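Local coordinates for protein 4-phosphoerythronate dehydrogenase (Lactobacillus jensenii, PDB 4PRK) that probably interconverts D-lactate and pyruvate with NAD as cofactor, as a member of the D-isomer specific 2-hydroxyacid dehydrogenase family, at residues Thr112-Leu117 against Ile229-Ala234; Gly257-Ala262 against Thr293-Tyr298. All coordinates share one frame; numbering follows the deposited sequence.

Contact 1: Thr112-Leu117 against Ile229-Ala234; sequences TQAMYL and ILINAA
I231 and I229 point from one side of strand 229-232 onto A114 and L117 of the helix. The two axes run nearly antiparallel, at 156°, and come within 9.0 Å of each other. I231 makes the closest approach. Its CG1 leans to the backbone N side of its own residue (chi1 -62°), and the second torsion turns CD1 across the helix and partly inward. I231 CD1 therefore lies 3.6 Å from A114 N, close over the helix backbone, and 4.1 Å from Q113 CB. I231 CG1 meets A114 CB at 4.0 Å. With only a methyl, A114 probably leaves room for the isoleucine to come this near the main chain. I229, two residues earlier, meets the helix from A114 to L117, about one turn. I229 CD1 touches A114 O at 3.9 Å. The other branch, I229 CG2, packs against L117 CB at 4.2 Å. I201 of the next strand also touches A114 and I229 and continues the apolar layer. Y116 stacks with Y116 of the second subunit, so the helix also serves the subunit interface. A helix laid on a central parallel sheet through branched aliphatic residues is typical of the Rossmann fold of NAD-binding domains.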
loop_
_atom_site.group_PDB
_atom_site.type_symbol
_atom_site.label_atom_id
_atom_site.label_comp_id
_atom_site.label_asym_id
_atom_site.label_seq_id
_atom_site.Cartn_x
_atom_site.Cartn_y
_atom_site.Cartn_z
ATOM N N THR A 112 -12.149 -3.705 10.417
ATOM C CA THR A 112 -13.542 -3.449 10.079
ATOM C C THR A 112 -14.286 -2.868 11.268
ATOM O O THR A 112 -15.010 -1.845 11.155
ATOM C CB THR A 112 -14.231 -4.778 9.679
ATOM O OG1 THR A 112 -13.732 -5.203 8.435
ATOM C CG2 THR A 112 -15.674 -4.643 9.553
ATOM N N GLN A 113 -14.139 -3.514 12.422
ATOM C CA GLN A 113 -14.830 -3.019 13.628
ATOM C C GLN A 113 -14.338 -1.639 14.036
ATOM O O GLN A 113 -15.158 -0.744 14.299
ATOM C CB GLN A 113 -14.650 -3.975 14.794
ATOM C CG GLN A 113 -15.526 -5.190 14.661
ATOM C CD GLN A 113 -15.580 -6.065 15.928
ATOM O OE1 GLN A 113 -15.429 -5.587 17.044
ATOM N NE2 GLN A 113 -15.825 -7.369 15.736
ATOM N N ALA A 114 -13.020 -1.432 14.005
ATOM C CA ALA A 114 -12.469 -0.104 14.280
ATOM C C ALA A 114 -13.003 0.989 13.342
ATOM O O ALA A 114 -13.285 2.098 13.808
ATOM C CB ALA A 114 -10.954 -0.076 14.253
ATOM N N MET A 115 -13.142 0.677 12.047
ATOM C CA MET A 115 -13.558 1.691 11.105
ATOM C C MET A 115 -15.026 2.007 11.325
ATOM O O MET A 115 -15.401 3.162 11.376
ATOM C CB MET A 115 -13.349 1.289 9.649
ATOM C CG MET A 115 -12.074 0.541 9.428
ATOM S SD MET A 115 -11.408 0.893 7.835
ATOM C CE MET A 115 -10.949 2.555 8.482
ATOM N N TYR A 116 -15.850 0.983 11.429
ATOM C CA TYR A 116 -17.274 1.212 11.756
ATOM C C TYR A 116 -17.469 2.098 12.993
ATOM O O TYR A 116 -18.208 3.099 12.963
ATOM C CB TYR A 116 -18.005 -0.103 11.910
ATOM C CG TYR A 116 -19.460 0.003 12.272
ATOM C CD1 TYR A 116 -19.813 0.167 13.562
ATOM C CD2 TYR A 116 -20.464 -0.190 11.328
ATOM C CE1 TYR A 116 -21.122 0.250 13.952
ATOM C CE2 TYR A 116 -21.804 -0.153 11.686
ATOM C CZ TYR A 116 -22.102 0.084 13.017
ATOM O OH TYR A 116 -23.326 0.129 13.497
ATOM N N LEU A 117 -16.812 1.737 14.080
ATOM C CA LEU A 117 -16.922 2.535 15.296
ATOM C C LEU A 117 -16.364 3.908 15.138
ATOM O O LEU A 117 -16.927 4.812 15.683
ATOM C CB LEU A 117 -16.276 1.839 16.484
ATOM C CG LEU A 117 -16.941 0.521 16.800
ATOM C CD1 LEU A 117 -16.172 -0.273 17.813
ATOM C CD2 LEU A 117 -18.388 0.790 17.251
ATOM N N ILE A 229 -10.727 4.221 20.774
ATOM C CA ILE A 229 -11.521 3.079 20.356
ATOM C C ILE A 229 -10.676 1.875 20.714
ATOM O O ILE A 229 -9.501 1.810 20.314
ATOM C CB ILE A 229 -11.750 3.096 18.838
ATOM C CG1 ILE A 229 -12.503 4.347 18.401
ATOM C CG2 ILE A 229 -12.479 1.833 18.372
ATOM C CD1 ILE A 229 -12.701 4.489 16.896
ATOM N N LEU A 230 -11.248 0.970 21.507
ATOM C CA LEU A 230 -10.542 -0.186 21.967
ATOM C C LEU A 230 -11.042 -1.380 21.170
ATOM O O LEU A 230 -12.224 -1.586 21.081
ATOM C CB LEU A 230 -10.799 -0.457 23.465
ATOM C CG LEU A 230 -10.142 -1.798 23.937
ATOM C CD1 LEU A 230 -8.633 -1.749 23.741
ATOM C CD2 LEU A 230 -10.424 -2.164 25.404
ATOM N N ILE A 231 -10.137 -2.171 20.608
ATOM C CA ILE A 231 -10.529 -3.368 19.867
ATOM C C ILE A 231 -9.863 -4.551 20.515
ATOM O O ILE A 231 -8.674 -4.541 20.655
ATOM C CB ILE A 231 -10.051 -3.291 18.403
ATOM C CG1 ILE A 231 -10.664 -2.120 17.645
ATOM C CG2 ILE A 231 -10.350 -4.605 17.685
ATOM C CD1 ILE A 231 -12.162 -2.167 17.466
ATOM N N ASN A 232 -10.630 -5.578 20.889
ATOM C CA ASN A 232 -10.099 -6.875 21.361
ATOM C C ASN A 232 -10.649 -8.058 20.556
ATOM O O ASN A 232 -11.783 -8.544 20.771
ATOM C CB ASN A 232 -10.467 -7.143 22.808
ATOM C CG ASN A 232 -9.765 -8.370 23.362
ATOM O OD1 ASN A 232 -8.782 -8.860 22.774
ATOM N ND2 ASN A 232 -10.246 -8.865 24.490
ATOM N N ALA A 233 -9.798 -8.541 19.673
ATOM C CA ALA A 233 -10.030 -9.753 18.928
ATOM C C ALA A 233 -8.973 -10.784 19.266
ATOM O O ALA A 233 -8.769 -11.734 18.490
ATOM C CB ALA A 233 -10.025 -9.488 17.444
ATOM N N ALA A 234 -8.367 -10.625 20.429
ATOM C CA ALA A 234 -7.403 -11.585 20.912
ATOM C C ALA A 234 -8.006 -12.527 21.959
ATOM O O ALA A 234 -8.399 -13.614 21.629
ATOM C CB ALA A 234 -6.185 -10.866 21.467
#

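Contact 2: Gly257-Ala262 against Thr293-Tyr298; sequences GLDTLA and TPHSAY
D259 and H295 are the closest pair of the two backbones, with their CA atoms 4.7 Å apart, and beside them T293 N gives L258 O a nearly straight bond of 3.1 Å (162° at the hydrogen). That bond carries the pairing of strands 255-258 and 290-292 one step past the end of the second strand. The chain then bends at P294, the centre of an inverse gamma turn, and brings the next residues round the D259 carboxylate. D259 has CG anti to its own nitrogen (chi1 -170°), which reaches the acid across to the loop. D259 OD1 accepts from S296 N at 2.9 Å, on the syn side. T293 OG1 is modelled only 2.5 Å from D259 OD1, so short that the distance is doubtful. D259 OD2 accepts from A297 N at 2.8 Å, which approaches from above the carboxylate plane, and A297 CB lies 3.3 Å from D259 OD2. Two backbone N-H groups thus hold the acid, with the T293 hydroxyl very close to it, at the C-terminal ends of neighbouring parallel strands, where Rossmann domains place their cofactor and active-site loops. Replacing D259 with an alanine would probably leave S296 N and A297 N without their acceptor and let the loop shift. T260 lies alongside H295, and T260 CB is 3.6 Å from H295 CD2. The T260 hydroxyl is bonded to E264, which also touches H295. This grouping is consistent with the histidine-glutamate pair known from the active sites of this family. M109 of helix 103-118 packs on T293, S296 and A297. On the second subunit, R119 bonds to A297 O and F124 packs on P294 and S296.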
loop_
_atom_site.group_PDB
_atom_site.type_symbol
_atom_site.label_atom_id
_atom_site.label_comp_id
_atom_site.label_asym_id
_atom_site.label_seq_id
_atom_site.Cartn_x
_atom_site.Cartn_y
_atom_site.Cartn_z
ATOM N N GLY A 257 -14.815 -2.552 20.244
ATOM C CA GLY A 257 -15.184 -3.672 19.369
ATOM C C GLY A 257 -14.567 -4.958 19.932
ATOM O O GLY A 257 -13.329 -5.102 20.022
ATOM N N LEU A 258 -15.431 -5.884 20.350
ATOM C CA LEU A 258 -14.977 -7.072 21.054
ATOM C C LEU A 258 -15.401 -8.256 20.264
ATOM O O LEU A 258 -16.578 -8.388 19.982
ATOM C CB LEU A 258 -15.586 -7.147 22.454
ATOM C CG LEU A 258 -15.551 -5.816 23.248
ATOM C CD1 LEU A 258 -16.438 -5.883 24.455
ATOM C CD2 LEU A 258 -14.163 -5.450 23.694
ATOM N N ASP A 259 -14.467 -9.127 19.909
ATOM C CA ASP A 259 -14.852 -10.422 19.292
ATOM C C ASP A 259 -14.792 -11.523 20.341
ATOM O O ASP A 259 -15.052 -12.682 20.043
ATOM C CB ASP A 259 -13.886 -10.775 18.178
ATOM C CG ASP A 259 -14.360 -11.954 17.349
ATOM O OD1 ASP A 259 -15.534 -11.909 16.886
ATOM O OD2 ASP A 259 -13.556 -12.917 17.156
ATOM N N THR A 260 -14.407 -11.146 21.559
ATOM C CA THR A 260 -14.162 -12.077 22.636
ATOM C C THR A 260 -14.342 -11.313 23.933
ATOM O O THR A 260 -14.086 -10.120 23.940
ATOM C CB THR A 260 -12.749 -12.606 22.599
ATOM O OG1 THR A 260 -12.568 -13.517 23.679
ATOM C CG2 THR A 260 -11.701 -11.449 22.715
ATOM N N LEU A 261 -14.823 -11.995 24.985
ATOM C CA LEU A 261 -15.203 -11.399 26.283
ATOM C C LEU A 261 -14.897 -12.404 27.374
ATOM O O LEU A 261 -15.077 -13.575 27.169
ATOM C CB LEU A 261 -16.735 -11.148 26.370
ATOM C CG LEU A 261 -17.361 -9.894 25.768
ATOM C CD1 LEU A 261 -18.871 -9.963 25.807
ATOM C CD2 LEU A 261 -16.853 -8.633 26.440
ATOM N N ALA A 262 -14.466 -11.940 28.520
ATOM C CA ALA A 262 -14.313 -12.797 29.701
ATOM C C ALA A 262 -15.616 -13.549 29.987
ATOM O O ALA A 262 -16.702 -12.969 29.895
ATOM C CB ALA A 262 -13.920 -11.959 30.914
ATOM N N THR A 293 -19.097 -9.430 18.586
ATOM C CA THR A 293 -19.264 -10.566 17.730
ATOM C C THR A 293 -18.861 -11.813 18.490
ATOM O O THR A 293 -18.035 -11.746 19.412
ATOM C CB THR A 293 -18.391 -10.453 16.452
ATOM O OG1 THR A 293 -17.073 -9.990 16.782
ATOM C CG2 THR A 293 -19.056 -9.477 15.453
ATOM N N PRO A 294 -19.435 -12.958 18.119
ATOM C CA PRO A 294 -19.223 -14.202 18.840
ATOM C C PRO A 294 -17.987 -14.947 18.439
ATOM O O PRO A 294 -18.093 -16.015 17.852
ATOM C CB PRO A 294 -20.471 -15.023 18.472
ATOM C CG PRO A 294 -20.903 -14.494 17.164
ATOM C CD PRO A 294 -20.294 -13.153 16.956
ATOM N N HIS A 295 -16.823 -14.371 18.740
ATOM C CA HIS A 295 -15.536 -14.970 18.423
ATOM C C HIS A 295 -15.539 -15.479 16.977
ATOM O O HIS A 295 -15.092 -16.586 16.683
ATOM C CB HIS A 295 -15.146 -16.086 19.439
ATOM C CG HIS A 295 -13.712 -16.017 19.893
ATOM N ND1 HIS A 295 -12.642 -16.013 19.012
ATOM C CD2 HIS A 295 -13.171 -15.914 21.130
ATOM C CE1 HIS A 295 -11.509 -15.897 19.687
ATOM N NE2 HIS A 295 -11.801 -15.842 20.972
ATOM N N SER A 296 -15.999 -14.646 16.057
ATOM C CA SER A 296 -16.011 -15.034 14.690
ATOM C C SER A 296 -14.942 -14.303 13.845
ATOM O O SER A 296 -15.027 -14.287 12.576
ATOM C CB SER A 296 -17.431 -14.799 14.146
ATOM O OG SER A 296 -17.854 -13.404 14.228
ATOM N N ALA A 297 -13.954 -13.646 14.471
ATOM C CA ALA A 297 -12.931 -12.952 13.608
ATOM C C ALA A 297 -12.303 -13.985 12.636
ATOM O O ALA A 297 -12.026 -13.709 11.475
ATOM C CB ALA A 297 -11.850 -12.273 14.444
ATOM N N TYR A 298 -12.109 -15.201 13.095
ATOM C CA TYR A 298 -11.485 -16.236 12.265
ATOM C C TYR A 298 -12.374 -16.736 11.117
ATOM O O TYR A 298 -11.878 -17.428 10.238
ATOM C CB TYR A 298 -11.116 -17.470 13.134
ATOM C CG TYR A 298 -12.369 -18.319 13.350
ATOM C CD1 TYR A 298 -13.287 -18.021 14.352
ATOM C CD2 TYR A 298 -12.668 -19.370 12.497
ATOM C CE1 TYR A 298 -14.442 -18.761 14.501
ATOM C CE2 TYR A 298 -13.834 -20.100 12.628
ATOM C CZ TYR A 298 -14.718 -19.793 13.616
ATOM O OH TYR A 298 -15.885 -20.529 13.702
#

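Overall arrangement
From the N terminus, the chain first completes the sheet of strands 2-6 to 94-96, then enters helix 103-118. Contact 1 closes a long loop from this helix to strand 229-232, with strands 148-152, 171-175 and 201-204 in between. Contact 2 opens only after that. It closes a shorter loop, which holds helix 279-285 and strand 290-292. The two are in series and neither nest nor cross. Their strands 229-232 and 255-258 are sheet neighbours, probably bonded from D259 N to N232 O. Q113 adds a second tie: its side chain packs on G257 and bonds weakly to T293. Both contacts also touch the second subunit.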